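Local coordinates for protein cytosol aminopeptidase (PDB 3IJ3) that probably acts as a manganese-dependent aminopeptidase of the M17 family, removing residues from the amino-terminal end of peptides, at residues W445-D457 with I463-H475. Numbering follows the deposited sequence. Where two conformers were deposited one is given.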
loop_
_atom_site.group_PDB
_atom_site.type_symbol
_atom_site.label_atom_id
_atom_site.label_comp_id
_atom_site.label_asym_id
_atom_site.label_seq_id
_atom_site.Cartn_x
_atom_site.Cartn_y
_atom_site.Cartn_z
ATOM N N TRP A 445 30.828 -19.700 18.803
ATOM C CA TRP A 445 29.791 -18.654 18.903
ATOM C C TRP A 445 28.417 -19.135 18.456
ATOM O O TRP A 445 28.271 -19.715 17.366
ATOM C CB TRP A 445 30.254 -17.440 18.057
ATOM C CG TRP A 445 29.190 -16.438 17.747
ATOM C CD1 TRP A 445 28.489 -15.658 18.634
ATOM C CD2 TRP A 445 28.723 -16.075 16.437
ATOM N NE1 TRP A 445 27.582 -14.849 17.948
ATOM C CE2 TRP A 445 27.718 -15.087 16.601
ATOM C CE3 TRP A 445 29.048 -16.496 15.140
ATOM C CZ2 TRP A 445 27.042 -14.519 15.518
ATOM C CZ3 TRP A 445 28.343 -15.918 14.048
ATOM C CH2 TRP A 445 27.357 -14.951 14.266
ATOM N N ALA A 446 27.405 -18.874 19.293
ATOM C CA ALA A 446 26.028 -19.211 18.997
ATOM C C ALA A 446 25.221 -17.911 19.057
ATOM O O ALA A 446 25.424 -17.084 19.961
ATOM C CB ALA A 446 25.443 -20.245 20.013
ATOM N N HIS A 447 24.351 -17.733 18.076
ATOM C CA HIS A 447 23.467 -16.569 17.972
ATOM C C HIS A 447 22.039 -17.070 17.932
ATOM O O HIS A 447 21.685 -17.910 17.087
ATOM C CB HIS A 447 23.807 -15.795 16.702
ATOM C CG HIS A 447 22.732 -14.866 16.231
ATOM N ND1 HIS A 447 22.447 -13.670 16.852
ATOM C CD2 HIS A 447 21.928 -14.924 15.142
ATOM C CE1 HIS A 447 21.459 -13.075 16.213
ATOM N NE2 HIS A 447 21.147 -13.797 15.155
ATOM N N PHE A 448 21.218 -16.530 18.829
ATOM C CA PHE A 448 19.834 -16.875 18.921
ATOM C C PHE A 448 18.945 -15.713 18.483
ATOM O O PHE A 448 19.095 -14.569 18.995
ATOM C CB PHE A 448 19.427 -17.237 20.359
ATOM C CG PHE A 448 19.897 -18.570 20.793
ATOM C CD1 PHE A 448 19.118 -19.689 20.569
ATOM C CD2 PHE A 448 21.113 -18.725 21.423
ATOM C CE1 PHE A 448 19.564 -20.941 20.969
ATOM C CE2 PHE A 448 21.556 -19.986 21.831
ATOM C CZ PHE A 448 20.787 -21.076 21.599
ATOM N N ASP A 449 18.072 -15.982 17.519
ATOM C CA ASP A 449 17.057 -15.014 17.083
ATOM C C ASP A 449 15.787 -15.512 17.747
ATOM O O ASP A 449 15.351 -16.662 17.521
ATOM C CB ASP A 449 16.889 -14.970 15.576
ATOM C CG ASP A 449 18.029 -14.280 14.890
ATOM O OD1 ASP A 449 18.575 -13.342 15.488
ATOM O OD2 ASP A 449 18.366 -14.674 13.741
ATOM N N ILE A 450 15.204 -14.668 18.585
ATOM C CA ILE A 450 14.001 -15.048 19.338
ATOM C C ILE A 450 12.866 -14.027 19.193
ATOM O O ILE A 450 13.125 -12.849 18.920
ATOM C CB ILE A 450 14.356 -15.175 20.849
ATOM C CG1 ILE A 450 14.867 -13.834 21.389
ATOM C CG2 ILE A 450 15.396 -16.270 21.097
ATOM C CD1 ILE A 450 15.117 -13.820 22.908
ATOM N N PHE A 451 11.633 -14.475 19.377
ATOM C CA PHE A 451 10.492 -13.551 19.281
ATOM C C PHE A 451 10.197 -12.905 20.670
ATOM O O PHE A 451 9.763 -11.756 20.746
ATOM C CB PHE A 451 9.308 -14.291 18.680
ATOM C CG PHE A 451 8.120 -13.424 18.411
ATOM C CD1 PHE A 451 8.168 -12.454 17.445
ATOM C CD2 PHE A 451 6.937 -13.622 19.083
ATOM C CE1 PHE A 451 7.073 -11.648 17.191
ATOM C CE2 PHE A 451 5.839 -12.824 18.805
ATOM C CZ PHE A 451 5.920 -11.849 17.867
ATOM N N ALA A 452 10.429 -13.664 21.747
ATOM C CA ALA A 452 10.323 -13.177 23.129
ATOM C C ALA A 452 8.955 -12.668 23.530
ATOM O O ALA A 452 8.858 -11.797 24.372
ATOM C CB ALA A 452 11.396 -12.080 23.386
ATOM N N TRP A 453 7.894 -13.256 22.969
ATOM C CA TRP A 453 6.544 -12.798 23.228
ATOM C C TRP A 453 5.512 -13.878 22.943
ATOM O O TRP A 453 5.706 -14.684 22.025
ATOM C CB TRP A 453 6.283 -11.590 22.304
ATOM C CG TRP A 453 5.014 -10.822 22.517
ATOM C CD1 TRP A 453 3.803 -11.058 21.938
ATOM C CD2 TRP A 453 4.839 -9.671 23.347
ATOM N NE1 TRP A 453 2.880 -10.126 22.361
ATOM C CE2 TRP A 453 3.494 -9.267 23.228
ATOM C CE3 TRP A 453 5.688 -8.940 24.179
ATOM C CZ2 TRP A 453 2.990 -8.170 23.894
ATOM C CZ3 TRP A 453 5.177 -7.852 24.840
ATOM C CH2 TRP A 453 3.844 -7.494 24.722
ATOM N N ASN A 454 4.472 -13.925 23.768
ATOM C CA ASN A 454 3.331 -14.784 23.576
ATOM C C ASN A 454 2.208 -13.930 22.966
ATOM O O ASN A 454 1.652 -13.041 23.631
ATOM C CB ASN A 454 2.820 -15.364 24.896
ATOM C CG ASN A 454 3.834 -16.278 25.563
ATOM O OD1 ASN A 454 4.476 -17.102 24.891
ATOM N ND2 ASN A 454 3.948 -16.181 26.903
ATOM N N LEU A 455 1.843 -14.221 21.725
ATOM C CA LEU A 455 0.749 -13.501 21.065
ATOM C C LEU A 455 -0.623 -13.932 21.593
ATOM O O LEU A 455 -1.564 -13.159 21.593
ATOM C CB LEU A 455 0.810 -13.756 19.564
ATOM C CG LEU A 455 1.992 -13.100 18.862
ATOM C CD1 LEU A 455 2.244 -13.717 17.506
ATOM C CD2 LEU A 455 1.771 -11.576 18.763
ATOM N N GLU A 456 -0.713 -15.161 22.060
ATOM C CA GLU A 456 -1.964 -15.718 22.556
ATOM C C GLU A 456 -1.802 -16.246 23.971
ATOM O O GLU A 456 -0.722 -16.615 24.365
ATOM C CB GLU A 456 -2.316 -16.948 21.723
ATOM C CG GLU A 456 -2.403 -16.774 20.217
ATOM C CD GLU A 456 -2.169 -18.103 19.484
ATOM O OE1 GLU A 456 -1.091 -18.730 19.692
ATOM O OE2 GLU A 456 -3.038 -18.505 18.679
ATOM N N ASP A 457 -2.902 -16.301 24.712
ATOM C CA ASP A 457 -2.912 -16.806 26.080
ATOM C C ASP A 457 -2.976 -18.338 26.074
ATOM O O ASP A 457 -4.037 -18.904 25.834
ATOM C CB ASP A 457 -4.153 -16.263 26.782
ATOM C CG ASP A 457 -4.300 -16.780 28.186
ATOM O OD1 ASP A 457 -3.311 -16.771 28.929
ATOM O OD2 ASP A 457 -5.425 -17.158 28.553
ATOM N N ILE A 463 -0.228 -13.711 27.657
ATOM C CA ILE A 463 0.095 -12.762 26.585
ATOM C C ILE A 463 1.092 -11.742 27.096
ATOM O O ILE A 463 0.906 -11.166 28.167
ATOM C CB ILE A 463 -1.164 -12.030 26.068
ATOM C CG1 ILE A 463 -2.054 -12.965 25.237
ATOM C CG2 ILE A 463 -0.766 -10.879 25.162
ATOM C CD1 ILE A 463 -3.475 -12.373 24.980
ATOM N N GLY A 464 2.122 -11.494 26.317
ATOM C CA GLY A 464 3.186 -10.545 26.673
ATOM C C GLY A 464 4.554 -11.186 26.595
ATOM O O GLY A 464 4.747 -12.200 25.914
ATOM N N GLY A 465 5.524 -10.596 27.290
ATOM C CA GLY A 465 6.912 -11.065 27.232
ATOM C C GLY A 465 7.074 -12.502 27.656
ATOM O O GLY A 465 6.315 -13.017 28.503
ATOM N N GLU A 466 8.052 -13.158 27.072
ATOM C CA GLU A 466 8.294 -14.535 27.397
ATOM C C GLU A 466 9.735 -14.925 27.218
ATOM O O GLU A 466 10.457 -14.356 26.379
ATOM C CB GLU A 466 7.399 -15.431 26.526
ATOM C CG GLU A 466 7.450 -16.893 26.860
ATOM C CD GLU A 466 7.033 -17.179 28.296
ATOM O OE1 GLU A 466 5.894 -17.633 28.482
ATOM O OE2 GLU A 466 7.832 -16.920 29.246
ATOM N N ALA A 467 10.158 -15.887 28.047
ATOM C CA ALA A 467 11.489 -16.467 27.982
ATOM C C ALA A 467 11.472 -17.725 27.123
ATOM O O ALA A 467 10.619 -18.615 27.310
ATOM C CB ALA A 467 11.979 -16.832 29.394
ATOM N N MET A 468 12.476 -17.865 26.288
ATOM C CA MET A 468 12.608 -19.026 25.456
ATOM C C MET A 468 14.078 -19.315 25.264
ATOM O O MET A 468 14.937 -18.489 25.585
ATOM C CB MET A 468 11.865 -18.825 24.150
ATOM C CG MET A 468 12.203 -17.554 23.435
ATOM S SD MET A 468 10.877 -17.001 22.333
ATOM C CE MET A 468 9.611 -16.708 23.574
ATOM N N ALA A 469 14.353 -20.540 24.853
ATOM C CA ALA A 469 15.716 -21.035 24.595
ATOM C C ALA A 469 16.646 -21.194 25.802
ATOM O O ALA A 469 17.594 -21.977 25.724
ATOM C CB ALA A 469 16.431 -20.183 23.549
ATOM N N LEU A 470 16.375 -20.478 26.894
ATOM C CA LEU A 470 17.263 -20.486 28.064
ATOM C C LEU A 470 17.461 -21.764 28.787
ATOM O O LEU A 470 18.575 -22.017 29.257
ATOM C CB LEU A 470 16.863 -19.415 29.105
ATOM C CG LEU A 470 16.930 -17.989 28.662
ATOM C CD1 LEU A 470 16.961 -17.131 29.944
ATOM C CD2 LEU A 470 18.180 -17.787 27.851
ATOM N N ARG A 471 16.406 -22.566 28.944
ATOM C CA ARG A 471 16.565 -23.840 29.617
ATOM C C ARG A 471 17.506 -24.726 28.815
ATOM O O ARG A 471 18.372 -25.376 29.390
ATOM C CB ARG A 471 15.239 -24.561 29.894
ATOM C CG ARG A 471 14.306 -23.779 30.820
ATOM C CD ARG A 471 13.507 -24.713 31.690
ATOM N NE ARG A 471 14.423 -25.473 32.537
ATOM C CZ ARG A 471 14.842 -26.705 32.276
ATOM N NH1 ARG A 471 14.389 -27.358 31.216
ATOM N NH2 ARG A 471 15.686 -27.294 33.098
ATOM N N ALA A 472 17.372 -24.700 27.489
ATOM C CA ALA A 472 18.242 -25.508 26.614
ATOM C C ALA A 472 19.673 -25.029 26.773
ATOM O O ALA A 472 20.585 -25.829 26.984
ATOM C CB ALA A 472 17.820 -25.380 25.123
ATOM N N VAL A 473 19.880 -23.724 26.636
ATOM C CA VAL A 473 21.245 -23.174 26.752
ATOM C C VAL A 473 21.843 -23.478 28.123
ATOM O O VAL A 473 22.997 -23.897 28.209
ATOM C CB VAL A 473 21.319 -21.672 26.471
ATOM C CG1 VAL A 473 22.766 -21.141 26.699
ATOM C CG2 VAL A 473 20.828 -21.363 25.038
ATOM N N PHE A 474 21.069 -23.283 29.195
ATOM C CA PHE A 474 21.589 -23.561 30.526
ATOM C C PHE A 474 21.958 -25.026 30.714
ATOM O O PHE A 474 22.982 -25.353 31.346
ATOM C CB PHE A 474 20.654 -23.076 31.651
ATOM C CG PHE A 474 21.292 -23.156 32.995
ATOM C CD1 PHE A 474 22.287 -22.260 33.354
ATOM C CD2 PHE A 474 20.932 -24.140 33.901
ATOM C CE1 PHE A 474 22.938 -22.352 34.578
ATOM C CE2 PHE A 474 21.566 -24.221 35.141
ATOM C CZ PHE A 474 22.572 -23.301 35.473
ATOM N N HIS A 475 21.115 -25.931 30.215
ATOM C CA HIS A 475 21.410 -27.361 30.277
ATOM C C HIS A 475 22.772 -27.635 29.605
ATOM O O HIS A 475 23.626 -28.354 30.150
ATOM C CB HIS A 475 20.294 -28.168 29.601
ATOM C CG HIS A 475 20.589 -29.623 29.482
ATOM N ND1 HIS A 475 20.186 -30.542 30.427
ATOM C CD2 HIS A 475 21.254 -30.321 28.534
ATOM C CE1 HIS A 475 20.606 -31.745 30.070
ATOM N NE2 HIS A 475 21.263 -31.635 28.928
HETATM O O HOH W 1 -2.856 -13.866 28.837
#
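Asn454 and Gly464 form the hydrogen-bonded pair of a short antiparallel ladder: Asn454 N reaches Gly464 O at 2.8 Å in a nearly straight bond (171°), and Gly464 N returns to Asn454 O on a lone pair in the carbonyl plane. Beyond the non-hydrogen-bonded pair Trp453-Gly465, Glu466 N bonds to Ala452 O at 3.1 Å, from well above the carbonyl plane. Among the side chains, Asn454 ND2 donates to Glu466 OE1 at 2.9 Å; OE1 lies in the amide plane of Asn454 but is itself approached from above the carboxylate plane, and the two planes are 69° apart. Arg174 makes a salt bridge to the same oxygen, while OE2 takes the backbone N-H of Ala467 on its anti lone pair, so both carboxylate oxygens are anchored. Where the two strands run into the connecting loop, a water donates to Asp457 OD1 and accepts from Ile463 N.

The pairing is a beta hairpin between the end of strand 445-454, part of the large mixed sheet of the M17 catalytic domain, and strand 464-465; helix 470-481 follows, with Ala469 at the N-cap position.

Trp453, its CG anti to the backbone N (chi1 -172°), lays its six-membered ring over Gly464, whose CA sits 3.5 Å from the ring centroid in a CH-pi contact. The Met468 chain bends at chi3, bringing SD and CE against the backbone N and CA of Ala452; SD weakly accepts Ala452 N at 3.4 Å, and CG meets Ile450 CB. Farther along, Phe448 packs obliquely against the start of the helix, CD1 4.0 Å from Ala469 CB and CZ 3.5 Å from Val473 CG2.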